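Local coordinates for protein lytic polysaccharide monooxygenase ([Kitasatospora] papulosa, PDB 6NDQ) that probably cleaves cellulose chains oxidatively as a copper-dependent lytic polysaccharide monooxygenase, at residues Y116-G121 against S132-V137; F98-Y103 against H162-I167; G2-P7 against Y177-D182; Y52-G57 against S171-T176. All blocks are in the same frame, centred on the assembly; numbering follows the deposited sequence.

In the fold
The four contacts trace a beta sandwich from its core to two separate margins. Contacts 2 and 3, their centres about 6 Å apart, join the same two sheets: strands 97-104 and 2-6 lie in one, 160-170 and 175-185 in the other. Contact 1 pairs strands inside the second sheet and meets contact 2 where Gln-120 OE1 lies 2.9 Å from His-162 NE2, a probable hydrogen bond. Contact 4 extends strand 175-185 with strand 52-54; its centre is about 23 Å from that of contact 1. Tyr-177 of contact 3 and Tyr-52 of contact 4 both touch His-1, the N-terminal histidine that in this enzyme family belongs to the copper-binding histidine brace.

Contact 1: residues Y116-G121 against S132-V137; sequences YVTRQG and SDLQLV
Leu-136 lays its CD1 methyl over one face of the Tyr-116 ring, 4.0 Å from the ring centroid and only 15° off its normal, which qualifies as a CH-pi contact. The methyl gets there because CG of Leu-136 stands anti to its own backbone N (chi1 176°), and CB of Tyr-116 also meets CB of Leu-134 at 3.9 Å. Two hydrogen bonds tie the strands between the non-hydrogen-bonded pairs Tyr-116/Leu-136 and Thr-118/Leu-134: Val-117 N to Gln-135 O at 2.9 Å, and Gln-135 N to Val-117 O at the same length. This alternation of hydrogen-bonded and non-hydrogen-bonded pairs is that of an antiparallel ladder, formed here by strands 110-118 and 134-139 of the sandwich; strand 160-170 pairs with 110-118 as well. Beyond the ladder, Arg-119 N donates to Asp-133 O at 2.7 Å, almost straight in line with the carbonyl. Ser-132 O sits over the centre of one face of the Arg-119 guanidinium, 3.1 Å from its plane, too badly angled for a hydrogen bond. The guanidinium NH2 reaches Asp-133 OD1 in a long salt bridge of 3.9 Å, the two planes being turned 68° apart, while Thr-130 OG1 holds the other carboxylate oxygen. A water links Gln-120 N with Gln-135 OE1. Further out, Thr-118 OG1 bonds Val-163 N, fastening this strand end to its other neighbour.

Contact 2: residues F98-Y103 against H162-I167; sequences FTVKLY and HVVYTI
The Phe-98 ring is the flat group of this contact, and Val-164 approaches it obliquely: its CG2 methyl is 4.1 Å from CZ and equally near CE2. Phe-98 holds its ring in this direction with CG set between the backbone N and the carbonyl carbon (chi1 64°), and within its own sheet the side chain leans on Val-153. The two side chains come from opposing strands and pass side by side at their ends, as do Val-100 and Thr-166 one step along, where CG1 of Val-100 meets OG1 of Thr-166 at 3.7 Å. The strand axes stay 9.9 Å apart and run at 48° to each other, a spacing too wide for backbone pairing and one that identifies packing between the two sheets of a beta sandwich. Every second residue, Phe-98, Val-100 and Leu-102, faces Val-164 and Thr-166. The other branch of Val-100, CG2, approaches CG1 of Val-164 at 4.4 Å, and CD2 of Leu-102 stands as far from CG2 of Thr-166. The two segments bury 171 Å² between them; neighbouring strands also fill this interior: Val-4 touches Val-100, Leu-102 and Thr-166, and Val-115 lies against Val-164. The alternate residue Tyr-165 turns to the other side of its sheet, where its OH is bonded to Leu-69 O.

Contact 3: residues G2-P7 against Y177-D182; sequences GSVVDP and YFLCSD
In the middle of the beta sandwich the N-terminal strand 2-6 faces strand 175-185 of the opposing sheet, and Val-4 and Leu-179 meet across the sheet interface. The strand axes are 7.3 Å apart and only 22° from parallel. CG2 of Val-4 touches CD1 of Leu-179 at 3.8 Å, the side chains crossing at a slant, while the second methyl of Leu-179, CD2, reaches OG of Ser-3 at 3.7 Å; that hydroxyl has its hydrogen bond with Ser-9. The backbone N of Val-4 is buried here without a partner in the model, and the nearby Leu-179 CD1 offers it none. Toward the N-terminal end, Gly-2 O lies 3.7 Å from CD2 of Tyr-177, a ring that also stacks on Trp-168 and touches His-1. At the other end Val-5 and Asp-6 both face Lys-101 in a classic beta bulge, and a cis peptide precedes Pro-7, which comes to Ser-181. The Ser-181 hydroxyl, set anti to its carbonyl carbon (chi1 -78°), donates to Pro-7 O at a modelled 2.5 Å, unusually short and so not to be read closely, from a position tilted 33° out of the carbonyl plane; it also has a weak bond to Ala-8 O. Replacing Ser-181 by an alanine would probably leave the buried Pro-7 carbonyl without this hydroxyl donor. Beside the bond, CG of Pro-7 rests 4.0 Å from CB of Ser-181.

Contact 4: residues Y52-G57 against S171-T176; sequences YRNGSG and SHMDQT
Tyr-52 and Gln-175 set the geometry here: the extended Gln-175 side chain passes across one face of the tyrosine ring, with its amide plane inclined 34° to the ring. CG of Gln-175 comes within 3.5 Å of ring atom CD1 of Tyr-52, whose ring is swung over it by a chi1 of 65°. Next to the ring, the Gln-175 amide runs beside that of Asn-54, pointing the same way, with planes only 14° apart. Beneath these side chains the backbones pair in antiparallel fashion: Arg-53 N donates to Thr-176 O at 3.0 Å, and Thr-176 N returns a bond of 2.9 Å to Arg-53 O. Asp-174 continues the grip where the strands end. Its carbonyl O accepts from Gly-55 N at 3.0 Å, the donor lying well above the carbonyl plane, and its carboxylate OD1 receives Gly-57 N at 3.1 Å on the syn lone pair. Gln-169 NE2 holds OD2, so both carboxylate oxygens have a partner, which should restrain the group's rotation. An alanine in place of Tyr-52, lacking the ring, would probably open a gap over the Gln-175 side chain and leave Tyr-177 and His-1 without the ring they meet. Asp-174 is also the centre of an inverse gamma turn, which brings the loop into strand 175-185. The whole is a short antiparallel extension of a sandwich sheet, laid beside the N-terminal histidine that in lytic polysaccharide monooxygenases forms part of the copper-binding histidine brace.

Contact 1: residues Y116-G121 against S132-V137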
loop_
_atom_site.group_PDB
_atom_site.type_symbol
_atom_site.label_atom_id
_atom_site.label_comp_id
_atom_site.label_asym_id
_atom_site.label_seq_id
_atom_site.Cartn_x
_atom_site.Cartn_y
_atom_site.Cartn_z
ATOM N N TYR A 116 5.027 7.540 3.629
ATOM C CA TYR A 116 4.696 7.734 5.034
ATOM C C TYR A 116 4.833 6.401 5.753
ATOM O O TYR A 116 4.706 5.340 5.135
ATOM C CB TYR A 116 3.260 8.237 5.215
ATOM C CG TYR A 116 2.930 9.564 4.580
ATOM C CD1 TYR A 116 2.579 9.642 3.244
ATOM C CD2 TYR A 116 2.944 10.720 5.338
ATOM C CE1 TYR A 116 2.260 10.869 2.651
ATOM C CE2 TYR A 116 2.616 11.946 4.771
ATOM C CZ TYR A 116 2.287 12.008 3.427
ATOM O OH TYR A 116 1.971 13.231 2.871
ATOM N N VAL A 117 5.063 6.452 7.067
ATOM C CA VAL A 117 4.968 5.247 7.884
ATOM C C VAL A 117 4.153 5.550 9.136
ATOM O O VAL A 117 4.181 6.674 9.646
ATOM C CB VAL A 117 6.357 4.707 8.248
ATOM C CG1 VAL A 117 7.039 5.604 9.281
ATOM C CG2 VAL A 117 6.227 3.280 8.786
ATOM N N THR A 118 3.398 4.543 9.616
ATOM C CA THR A 118 2.656 4.696 10.868
ATOM C C THR A 118 3.606 4.957 12.041
ATOM O O THR A 118 4.663 4.330 12.169
ATOM C CB THR A 118 1.767 3.459 11.168
ATOM O OG1 THR A 118 2.547 2.246 11.255
ATOM C CG2 THR A 118 0.687 3.281 10.129
ATOM N N ARG A 119 3.233 5.902 12.906
ATOM C CA ARG A 119 4.106 6.240 14.025
ATOM C C ARG A 119 4.182 5.086 15.020
ATOM O O ARG A 119 3.236 4.303 15.169
ATOM C CB ARG A 119 3.622 7.511 14.730
ATOM C CG ARG A 119 2.198 7.456 15.263
ATOM C CD ARG A 119 1.755 8.857 15.750
ATOM N NE ARG A 119 0.369 8.876 16.212
ATOM C CZ ARG A 119 -0.309 9.986 16.504
ATOM N NH1 ARG A 119 0.271 11.176 16.385
ATOM N NH2 ARG A 119 -1.568 9.908 16.922
ATOM N N GLN A 120 5.331 4.982 15.698
ATOM C CA GLN A 120 5.458 4.036 16.800
ATOM C C GLN A 120 4.354 4.307 17.822
ATOM O O GLN A 120 4.030 5.464 18.122
ATOM C CB GLN A 120 6.854 4.142 17.433
ATOM C CG GLN A 120 7.291 2.925 18.257
ATOM C CD GLN A 120 7.577 1.698 17.400
ATOM O OE1 GLN A 120 7.914 1.811 16.220
ATOM N NE2 GLN A 120 7.433 0.516 17.994
ATOM N N GLY A 121 3.724 3.232 18.307
ATOM C CA GLY A 121 2.537 3.323 19.134
ATOM C C GLY A 121 1.246 2.971 18.424
ATOM O O GLY A 121 0.245 2.683 19.096
ATOM N N SER A 132 -3.433 11.248 10.907
ATOM C CA SER A 132 -2.657 11.622 12.092
ATOM C C SER A 132 -1.783 10.490 12.623
ATOM O O SER A 132 -0.910 10.740 13.462
ATOM C CB SER A 132 -3.588 12.113 13.212
ATOM O OG SER A 132 -4.373 11.059 13.739
ATOM N N ASP A 133 -1.982 9.259 12.166
ATOM C CA ASP A 133 -1.113 8.165 12.571
ATOM C C ASP A 133 0.143 8.060 11.716
ATOM O O ASP A 133 1.047 7.290 12.061
ATOM C CB ASP A 133 -1.871 6.839 12.509
ATOM C CG ASP A 133 -3.147 6.853 13.327
ATOM O OD1 ASP A 133 -3.092 7.214 14.519
ATOM O OD2 ASP A 133 -4.219 6.506 12.778
ATOM N N LEU A 134 0.221 8.804 10.624
ATOM C CA LEU A 134 1.321 8.725 9.672
ATOM C C LEU A 134 2.356 9.817 9.914
ATOM O O LEU A 134 2.042 10.904 10.409
ATOM C CB LEU A 134 0.799 8.841 8.240
ATOM C CG LEU A 134 -0.139 7.738 7.765
ATOM C CD1 LEU A 134 -0.619 8.043 6.369
ATOM C CD2 LEU A 134 0.589 6.421 7.768
ATOM N N GLN A 135 3.596 9.500 9.541
ATOM C CA GLN A 135 4.747 10.394 9.552
ATOM C C GLN A 135 5.416 10.272 8.194
ATOM O O GLN A 135 5.690 9.158 7.741
ATOM C CB GLN A 135 5.752 10.020 10.654
ATOM C CG GLN A 135 5.214 10.196 12.068
ATOM C CD GLN A 135 6.199 9.747 13.150
ATOM O OE1 GLN A 135 6.664 8.598 13.161
ATOM N NE2 GLN A 135 6.506 10.656 14.075
ATOM N N LEU A 136 5.664 11.403 7.536
ATOM C CA LEU A 136 6.325 11.378 6.233
ATOM C C LEU A 136 7.795 11.032 6.411
ATOM O O LEU A 136 8.501 11.708 7.166
ATOM C CB LEU A 136 6.175 12.731 5.538
ATOM C CG LEU A 136 6.871 12.991 4.187
ATOM C CD1 LEU A 136 6.136 12.373 3.036
ATOM C CD2 LEU A 136 7.093 14.499 3.917
ATOM N N VAL A 137 8.262 9.974 5.743
ATOM C CA VAL A 137 9.651 9.562 5.897
ATOM C C VAL A 137 10.464 9.656 4.609
ATOM O O VAL A 137 11.698 9.756 4.691
ATOM C CB VAL A 137 9.773 8.143 6.506
ATOM C CG1 VAL A 137 9.360 8.140 7.992
ATOM C CG2 VAL A 137 9.002 7.118 5.703
HETATM O O HOH W 1 7.178 7.200 15.466
#

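Contact 2: residues F98-Y103 against H162-I167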
loop_
_atom_site.group_PDB
_atom_site.type_symbol
_atom_site.label_atom_id
_atom_site.label_comp_id
_atom_site.label_asym_id
_atom_site.label_seq_id
_atom_site.Cartn_x
_atom_site.Cartn_y
_atom_site.Cartn_z
ATOM N N PHE A 98 15.279 0.983 4.241
ATOM C CA PHE A 98 14.633 0.056 3.322
ATOM C C PHE A 98 14.318 0.787 2.030
ATOM O O PHE A 98 14.404 2.011 1.952
ATOM C CB PHE A 98 13.372 -0.571 3.943
ATOM C CG PHE A 98 12.264 0.419 4.257
ATOM C CD1 PHE A 98 12.307 1.206 5.396
ATOM C CD2 PHE A 98 11.155 0.503 3.435
ATOM C CE1 PHE A 98 11.267 2.097 5.690
ATOM C CE2 PHE A 98 10.119 1.376 3.723
ATOM C CZ PHE A 98 10.170 2.171 4.843
ATOM N N THR A 99 14.000 0.013 0.998
ATOM C CA THR A 99 13.699 0.542 -0.323
ATOM C C THR A 99 12.269 0.175 -0.690
ATOM O O THR A 99 11.855 -0.974 -0.531
ATOM C CB THR A 99 14.688 0.005 -1.376
ATOM O OG1 THR A 99 15.892 0.774 -1.328
ATOM C CG2 THR A 99 14.101 0.086 -2.774
ATOM N N VAL A 100 11.519 1.148 -1.187
ATOM C CA VAL A 100 10.182 0.872 -1.693
ATOM C C VAL A 100 10.300 0.720 -3.199
ATOM O O VAL A 100 10.804 1.620 -3.884
ATOM C CB VAL A 100 9.195 1.985 -1.322
ATOM C CG1 VAL A 100 7.890 1.762 -2.043
ATOM C CG2 VAL A 100 8.970 2.032 0.191
ATOM N N LYS A 101 9.841 -0.412 -3.711
ATOM C CA LYS A 101 10.012 -0.787 -5.108
ATOM C C LYS A 101 8.635 -0.848 -5.745
ATOM O O LYS A 101 7.775 -1.616 -5.289
ATOM C CB LYS A 101 10.726 -2.138 -5.223
ATOM C CG LYS A 101 11.145 -2.501 -6.628
ATOM C CD LYS A 101 11.882 -3.836 -6.612
ATOM C CE LYS A 101 11.561 -4.640 -7.836
ATOM N NZ LYS A 101 12.745 -4.758 -8.710
ATOM N N LEU A 102 8.409 -0.014 -6.765
ATOM C CA LEU A 102 7.171 -0.056 -7.524
ATOM C C LEU A 102 7.402 -0.777 -8.851
ATOM O O LEU A 102 8.532 -0.858 -9.358
ATOM C CB LEU A 102 6.596 1.349 -7.754
ATOM C CG LEU A 102 6.113 2.014 -6.457
ATOM C CD1 LEU A 102 7.215 2.886 -5.880
ATOM C CD2 LEU A 102 4.779 2.813 -6.592
ATOM N N TYR A 103 6.327 -1.369 -9.366
ATOM C CA TYR A 103 6.286 -1.924 -10.709
ATOM C C TYR A 103 5.226 -1.180 -11.513
ATOM O O TYR A 103 4.080 -1.053 -11.068
ATOM C CB TYR A 103 5.996 -3.428 -10.683
ATOM C CG TYR A 103 5.919 -3.990 -12.070
ATOM C CD1 TYR A 103 7.050 -4.033 -12.877
ATOM C CD2 TYR A 103 4.722 -4.446 -12.589
ATOM C CE1 TYR A 103 6.993 -4.534 -14.153
ATOM C CE2 TYR A 103 4.657 -4.950 -13.871
ATOM C CZ TYR A 103 5.798 -4.992 -14.649
ATOM O OH TYR A 103 5.752 -5.494 -15.934
ATOM N N HIS A 162 4.086 -2.051 11.419
ATOM C CA HIS A 162 3.657 -0.751 10.923
ATOM C C HIS A 162 2.931 -0.923 9.598
ATOM O O HIS A 162 2.878 -2.008 9.024
ATOM C CB HIS A 162 4.846 0.200 10.705
ATOM C CG HIS A 162 5.463 0.694 11.972
ATOM N ND1 HIS A 162 5.449 2.025 12.339
ATOM C CD2 HIS A 162 6.098 0.033 12.968
ATOM C CE1 HIS A 162 6.076 2.166 13.496
ATOM N NE2 HIS A 162 6.470 0.970 13.904
ATOM N N VAL A 163 2.417 0.196 9.082
ATOM C CA VAL A 163 1.984 0.303 7.696
ATOM C C VAL A 163 2.819 1.383 7.016
ATOM O O VAL A 163 3.006 2.470 7.578
ATOM C CB VAL A 163 0.484 0.624 7.594
ATOM C CG1 VAL A 163 0.081 0.781 6.137
ATOM C CG2 VAL A 163 -0.338 -0.483 8.276
ATOM N N VAL A 164 3.366 1.051 5.847
ATOM C CA VAL A 164 3.952 2.024 4.926
ATOM C C VAL A 164 2.869 2.464 3.949
ATOM O O VAL A 164 2.145 1.640 3.383
ATOM C CB VAL A 164 5.154 1.427 4.173
ATOM C CG1 VAL A 164 5.648 2.386 3.093
ATOM C CG2 VAL A 164 6.257 1.036 5.152
ATOM N N TYR A 165 2.762 3.756 3.735
ATOM C CA TYR A 165 1.775 4.300 2.815
ATOM C C TYR A 165 2.561 5.018 1.733
ATOM O O TYR A 165 3.212 6.036 2.010
ATOM C CB TYR A 165 0.827 5.256 3.541
ATOM C CG TYR A 165 -0.455 5.638 2.840
ATOM C CD1 TYR A 165 -1.299 4.678 2.295
ATOM C CD2 TYR A 165 -0.854 6.974 2.785
ATOM C CE1 TYR A 165 -2.495 5.048 1.681
ATOM C CE2 TYR A 165 -2.042 7.341 2.171
ATOM C CZ TYR A 165 -2.859 6.371 1.625
ATOM O OH TYR A 165 -4.065 6.660 1.017
ATOM N N THR A 166 2.549 4.463 0.533
ATOM C CA THR A 166 3.243 5.060 -0.602
ATOM C C THR A 166 2.235 5.767 -1.498
ATOM O O THR A 166 1.217 5.181 -1.875
ATOM C CB THR A 166 4.012 4.008 -1.404
ATOM O OG1 THR A 166 4.942 3.343 -0.520
ATOM C CG2 THR A 166 4.775 4.682 -2.569
ATOM N N ILE A 167 2.516 7.028 -1.812
ATOM C CA ILE A 167 1.677 7.822 -2.708
ATOM C C ILE A 167 2.466 8.082 -3.984
ATOM O O ILE A 167 3.551 8.684 -3.947
ATOM C CB ILE A 167 1.235 9.147 -2.072
ATOM C CG1 ILE A 167 0.428 8.908 -0.794
ATOM C CG2 ILE A 167 0.390 9.912 -3.068
ATOM C CD1 ILE A 167 -0.152 10.173 -0.177
#

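Contact 3: residues G2-P7 against Y177-D182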
loop_
_atom_site.group_PDB
_atom_site.type_symbol
_atom_site.label_atom_id
_atom_site.label_comp_id
_atom_site.label_asym_id
_atom_site.label_seq_id
_atom_site.Cartn_x
_atom_site.Cartn_y
_atom_site.Cartn_z
ATOM N N GLY A 2 0.075 0.058 -11.829
ATOM C CA GLY A 2 0.975 -0.779 -11.053
ATOM C C GLY A 2 0.736 -0.609 -9.563
ATOM O O GLY A 2 -0.311 -0.105 -9.148
ATOM N N SER A 3 1.728 -1.030 -8.768
ATOM C CA SER A 3 1.614 -1.034 -7.311
ATOM C C SER A 3 3.015 -1.126 -6.711
ATOM O O SER A 3 4.020 -1.202 -7.429
ATOM C CB SER A 3 0.736 -2.201 -6.825
ATOM O OG SER A 3 0.425 -2.062 -5.440
ATOM N N VAL A 4 3.069 -1.073 -5.380
ATOM C CA VAL A 4 4.279 -1.364 -4.628
ATOM C C VAL A 4 4.357 -2.882 -4.497
ATOM O O VAL A 4 3.403 -3.514 -4.025
ATOM C CB VAL A 4 4.258 -0.692 -3.245
ATOM C CG1 VAL A 4 5.477 -1.167 -2.424
ATOM C CG2 VAL A 4 4.296 0.824 -3.333
ATOM N N VAL A 5 5.468 -3.468 -4.966
ATOM C CA VAL A 5 5.638 -4.921 -4.962
ATOM C C VAL A 5 6.611 -5.352 -3.879
ATOM O O VAL A 5 6.635 -6.542 -3.511
ATOM C CB VAL A 5 6.115 -5.437 -6.334
ATOM C CG1 VAL A 5 5.114 -5.026 -7.412
ATOM C CG2 VAL A 5 7.512 -4.877 -6.647
ATOM N N ASP A 6 7.377 -4.438 -3.342
ATOM C CA ASP A 6 8.305 -4.745 -2.266
ATOM C C ASP A 6 8.525 -3.483 -1.441
ATOM O O ASP A 6 9.116 -2.523 -1.944
ATOM C CB ASP A 6 9.619 -5.266 -2.848
ATOM C CG ASP A 6 10.473 -5.954 -1.815
ATOM O OD1 ASP A 6 9.933 -6.308 -0.744
ATOM O OD2 ASP A 6 11.682 -6.143 -2.082
ATOM N N PRO A 7 8.062 -3.429 -0.181
ATOM C CA PRO A 7 7.258 -4.442 0.524
ATOM C C PRO A 7 5.878 -4.504 -0.104
ATOM O O PRO A 7 5.269 -3.444 -0.231
ATOM C CB PRO A 7 7.199 -3.912 1.957
ATOM C CG PRO A 7 7.397 -2.414 1.824
ATOM C CD PRO A 7 8.348 -2.261 0.673
ATOM N N TYR A 177 -1.821 6.984 -7.028
ATOM C CA TYR A 177 -1.945 5.654 -6.450
ATOM C C TYR A 177 -1.723 5.744 -4.950
ATOM O O TYR A 177 -0.838 6.468 -4.492
ATOM C CB TYR A 177 -0.934 4.694 -7.084
ATOM C CG TYR A 177 -1.229 4.450 -8.551
ATOM C CD1 TYR A 177 -1.019 5.446 -9.499
ATOM C CD2 TYR A 177 -1.774 3.249 -8.976
ATOM C CE1 TYR A 177 -1.309 5.231 -10.834
ATOM C CE2 TYR A 177 -2.066 3.021 -10.307
ATOM C CZ TYR A 177 -1.838 4.023 -11.233
ATOM O OH TYR A 177 -2.123 3.808 -12.568
ATOM N N PHE A 178 -2.553 5.042 -4.182
ATOM C CA PHE A 178 -2.489 5.104 -2.723
ATOM C C PHE A 178 -2.271 3.669 -2.237
ATOM O O PHE A 178 -3.185 2.847 -2.309
ATOM C CB PHE A 178 -3.763 5.729 -2.114
ATOM C CG PHE A 178 -4.048 7.164 -2.585
ATOM C CD1 PHE A 178 -3.594 8.262 -1.847
ATOM C CD2 PHE A 178 -4.761 7.403 -3.748
ATOM C CE1 PHE A 178 -3.847 9.565 -2.262
ATOM C CE2 PHE A 178 -5.008 8.714 -4.169
ATOM C CZ PHE A 178 -4.557 9.787 -3.425
ATOM N N LEU A 179 -1.050 3.352 -1.804
ATOM C CA LEU A 179 -0.627 1.954 -1.658
ATOM C C LEU A 179 -0.190 1.675 -0.220
ATOM O O LEU A 179 0.827 2.207 0.237
ATOM C CB LEU A 179 0.482 1.638 -2.663
ATOM C CG LEU A 179 0.119 2.191 -4.054
ATOM C CD1 LEU A 179 1.334 2.501 -4.923
ATOM C CD2 LEU A 179 -0.880 1.283 -4.741
ATOM N N CYS A 180 -0.973 0.850 0.497
ATOM C CA CYS A 180 -0.644 0.432 1.852
ATOM C C CYS A 180 0.163 -0.851 1.786
ATOM O O CYS A 180 -0.232 -1.795 1.087
ATOM C CB CYS A 180 -1.902 0.180 2.689
ATOM S SG CYS A 180 -2.816 1.675 3.102
ATOM N N SER A 181 1.251 -0.892 2.558
ATOM C CA SER A 181 2.084 -2.075 2.711
ATOM C C SER A 181 2.272 -2.335 4.197
ATOM O O SER A 181 2.753 -1.456 4.922
ATOM C CB SER A 181 3.448 -1.859 2.050
ATOM O OG SER A 181 3.375 -1.992 0.650
ATOM N N ASP A 182 1.933 -3.547 4.646
ATOM C CA ASP A 182 2.192 -3.939 6.026
ATOM C C ASP A 182 3.628 -4.406 6.167
ATOM O O ASP A 182 4.140 -5.106 5.301
ATOM C CB ASP A 182 1.244 -5.052 6.442
ATOM C CG ASP A 182 -0.180 -4.597 6.396
ATOM O OD1 ASP A 182 -0.598 -3.914 7.334
ATOM O OD2 ASP A 182 -0.850 -4.928 5.407
#

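Contact 4: residues Y52-G57 against S171-T176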
loop_
_atom_site.group_PDB
_atom_site.type_symbol
_atom_site.label_atom_id
_atom_site.label_comp_id
_atom_site.label_asym_id
_atom_site.label_seq_id
_atom_site.Cartn_x
_atom_site.Cartn_y
_atom_site.Cartn_z
ATOM N N TYR A 52 -6.073 3.754 -7.922
ATOM C CA TYR A 52 -5.775 5.164 -8.126
ATOM C C TYR A 52 -7.055 5.994 -8.150
ATOM O O TYR A 52 -8.151 5.485 -8.418
ATOM C CB TYR A 52 -4.999 5.416 -9.440
ATOM C CG TYR A 52 -5.775 5.094 -10.702
ATOM C CD1 TYR A 52 -6.685 6.006 -11.242
ATOM C CD2 TYR A 52 -5.598 3.883 -11.358
ATOM C CE1 TYR A 52 -7.394 5.706 -12.401
ATOM C CE2 TYR A 52 -6.302 3.575 -12.514
ATOM C CZ TYR A 52 -7.198 4.489 -13.026
ATOM O OH TYR A 52 -7.896 4.177 -14.171
ATOM N N ARG A 53 -6.882 7.291 -7.871
ATOM C CA ARG A 53 -7.867 8.331 -8.120
ATOM C C ARG A 53 -7.343 9.259 -9.207
ATOM O O ARG A 53 -6.131 9.456 -9.351
ATOM C CB ARG A 53 -8.167 9.157 -6.865
ATOM C CG ARG A 53 -8.574 8.348 -5.627
ATOM C CD ARG A 53 -8.839 9.265 -4.441
ATOM N NE ARG A 53 -9.991 10.130 -4.692
ATOM C CZ ARG A 53 -11.257 9.802 -4.434
ATOM N NH1 ARG A 53 -11.568 8.626 -3.900
ATOM N NH2 ARG A 53 -12.232 10.656 -4.708
ATOM N N ASN A 54 -8.267 9.830 -9.971
ATOM C CA ASN A 54 -7.942 10.834 -10.973
ATOM C C ASN A 54 -8.343 12.203 -10.444
ATOM O O ASN A 54 -9.425 12.359 -9.872
ATOM C CB ASN A 54 -8.651 10.534 -12.296
ATOM C CG ASN A 54 -8.007 9.386 -13.055
ATOM O OD1 ASN A 54 -8.638 8.733 -13.890
ATOM N ND2 ASN A 54 -6.738 9.123 -12.754
ATOM N N GLY A 55 -7.459 13.180 -10.605
ATOM C CA GLY A 55 -7.804 14.560 -10.303
ATOM C C GLY A 55 -7.682 14.989 -8.856
ATOM O O GLY A 55 -8.474 15.816 -8.394
ATOM N N SER A 56 -6.693 14.476 -8.122
ATOM C CA SER A 56 -6.602 14.827 -6.707
ATOM C C SER A 56 -5.878 16.151 -6.476
ATOM O O SER A 56 -6.116 16.806 -5.456
ATOM C CB SER A 56 -5.917 13.703 -5.928
ATOM O OG SER A 56 -6.707 12.520 -5.952
ATOM N N GLY A 57 -5.002 16.559 -7.391
ATOM C CA GLY A 57 -4.341 17.847 -7.280
ATOM C C GLY A 57 -3.445 18.020 -6.073
ATOM O O GLY A 57 -3.311 19.138 -5.562
ATOM N N SER A 171 2.935 10.558 -13.978
ATOM C CA SER A 171 3.342 11.687 -14.810
ATOM C C SER A 171 2.482 11.879 -16.046
ATOM O O SER A 171 2.432 12.996 -16.577
ATOM C CB SER A 171 4.805 11.536 -15.249
ATOM O OG SER A 171 5.682 11.728 -14.147
ATOM N N HIS A 172 1.817 10.831 -16.525
ATOM C CA HIS A 172 1.083 10.941 -17.777
ATOM C C HIS A 172 -0.218 11.727 -17.625
ATOM O O HIS A 172 -0.722 12.256 -18.622
ATOM C CB HIS A 172 0.811 9.543 -18.346
ATOM C CG HIS A 172 -0.131 8.721 -17.519
ATOM N ND1 HIS A 172 0.151 8.339 -16.224
ATOM C CD2 HIS A 172 -1.351 8.204 -17.805
ATOM C CE1 HIS A 172 -0.852 7.622 -15.748
ATOM N NE2 HIS A 172 -1.777 7.528 -16.688
ATOM N N MET A 173 -0.760 11.816 -16.413
ATOM C CA MET A 173 -1.957 12.601 -16.114
ATOM C C MET A 173 -2.032 12.768 -14.601
ATOM O O MET A 173 -1.200 12.231 -13.861
ATOM C CB MET A 173 -3.213 11.931 -16.665
ATOM C CG MET A 173 -3.459 10.537 -16.119
ATOM S SD MET A 173 -5.037 9.839 -16.659
ATOM C CE MET A 173 -4.758 9.745 -18.427
ATOM N N ASP A 174 -3.032 13.528 -14.138
ATOM C CA ASP A 174 -3.296 13.617 -12.705
ATOM C C ASP A 174 -3.946 12.312 -12.275
ATOM O O ASP A 174 -5.172 12.166 -12.287
ATOM C CB ASP A 174 -4.177 14.815 -12.337
ATOM C CG ASP A 174 -4.251 15.053 -10.823
ATOM O OD1 ASP A 174 -4.986 15.968 -10.396
ATOM O OD2 ASP A 174 -3.567 14.344 -10.049
ATOM N N GLN A 175 -3.097 11.352 -11.934
ATOM C CA GLN A 175 -3.499 10.023 -11.502
ATOM C C GLN A 175 -2.626 9.703 -10.299
ATOM O O GLN A 175 -1.403 9.838 -10.382
ATOM C CB GLN A 175 -3.300 9.016 -12.638
ATOM C CG GLN A 175 -3.777 7.608 -12.379
ATOM C CD GLN A 175 -3.862 6.793 -13.664
ATOM O OE1 GLN A 175 -2.892 6.160 -14.078
ATOM N NE2 GLN A 175 -5.026 6.806 -14.297
ATOM N N THR A 176 -3.239 9.339 -9.170
ATOM C CA THR A 176 -2.493 9.119 -7.931
ATOM C C THR A 176 -2.852 7.771 -7.339
ATOM O O THR A 176 -4.036 7.487 -7.115
ATOM C CB THR A 176 -2.775 10.196 -6.887
ATOM O OG1 THR A 176 -2.554 11.485 -7.455
ATOM C CG2 THR A 176 -1.859 10.015 -5.689
#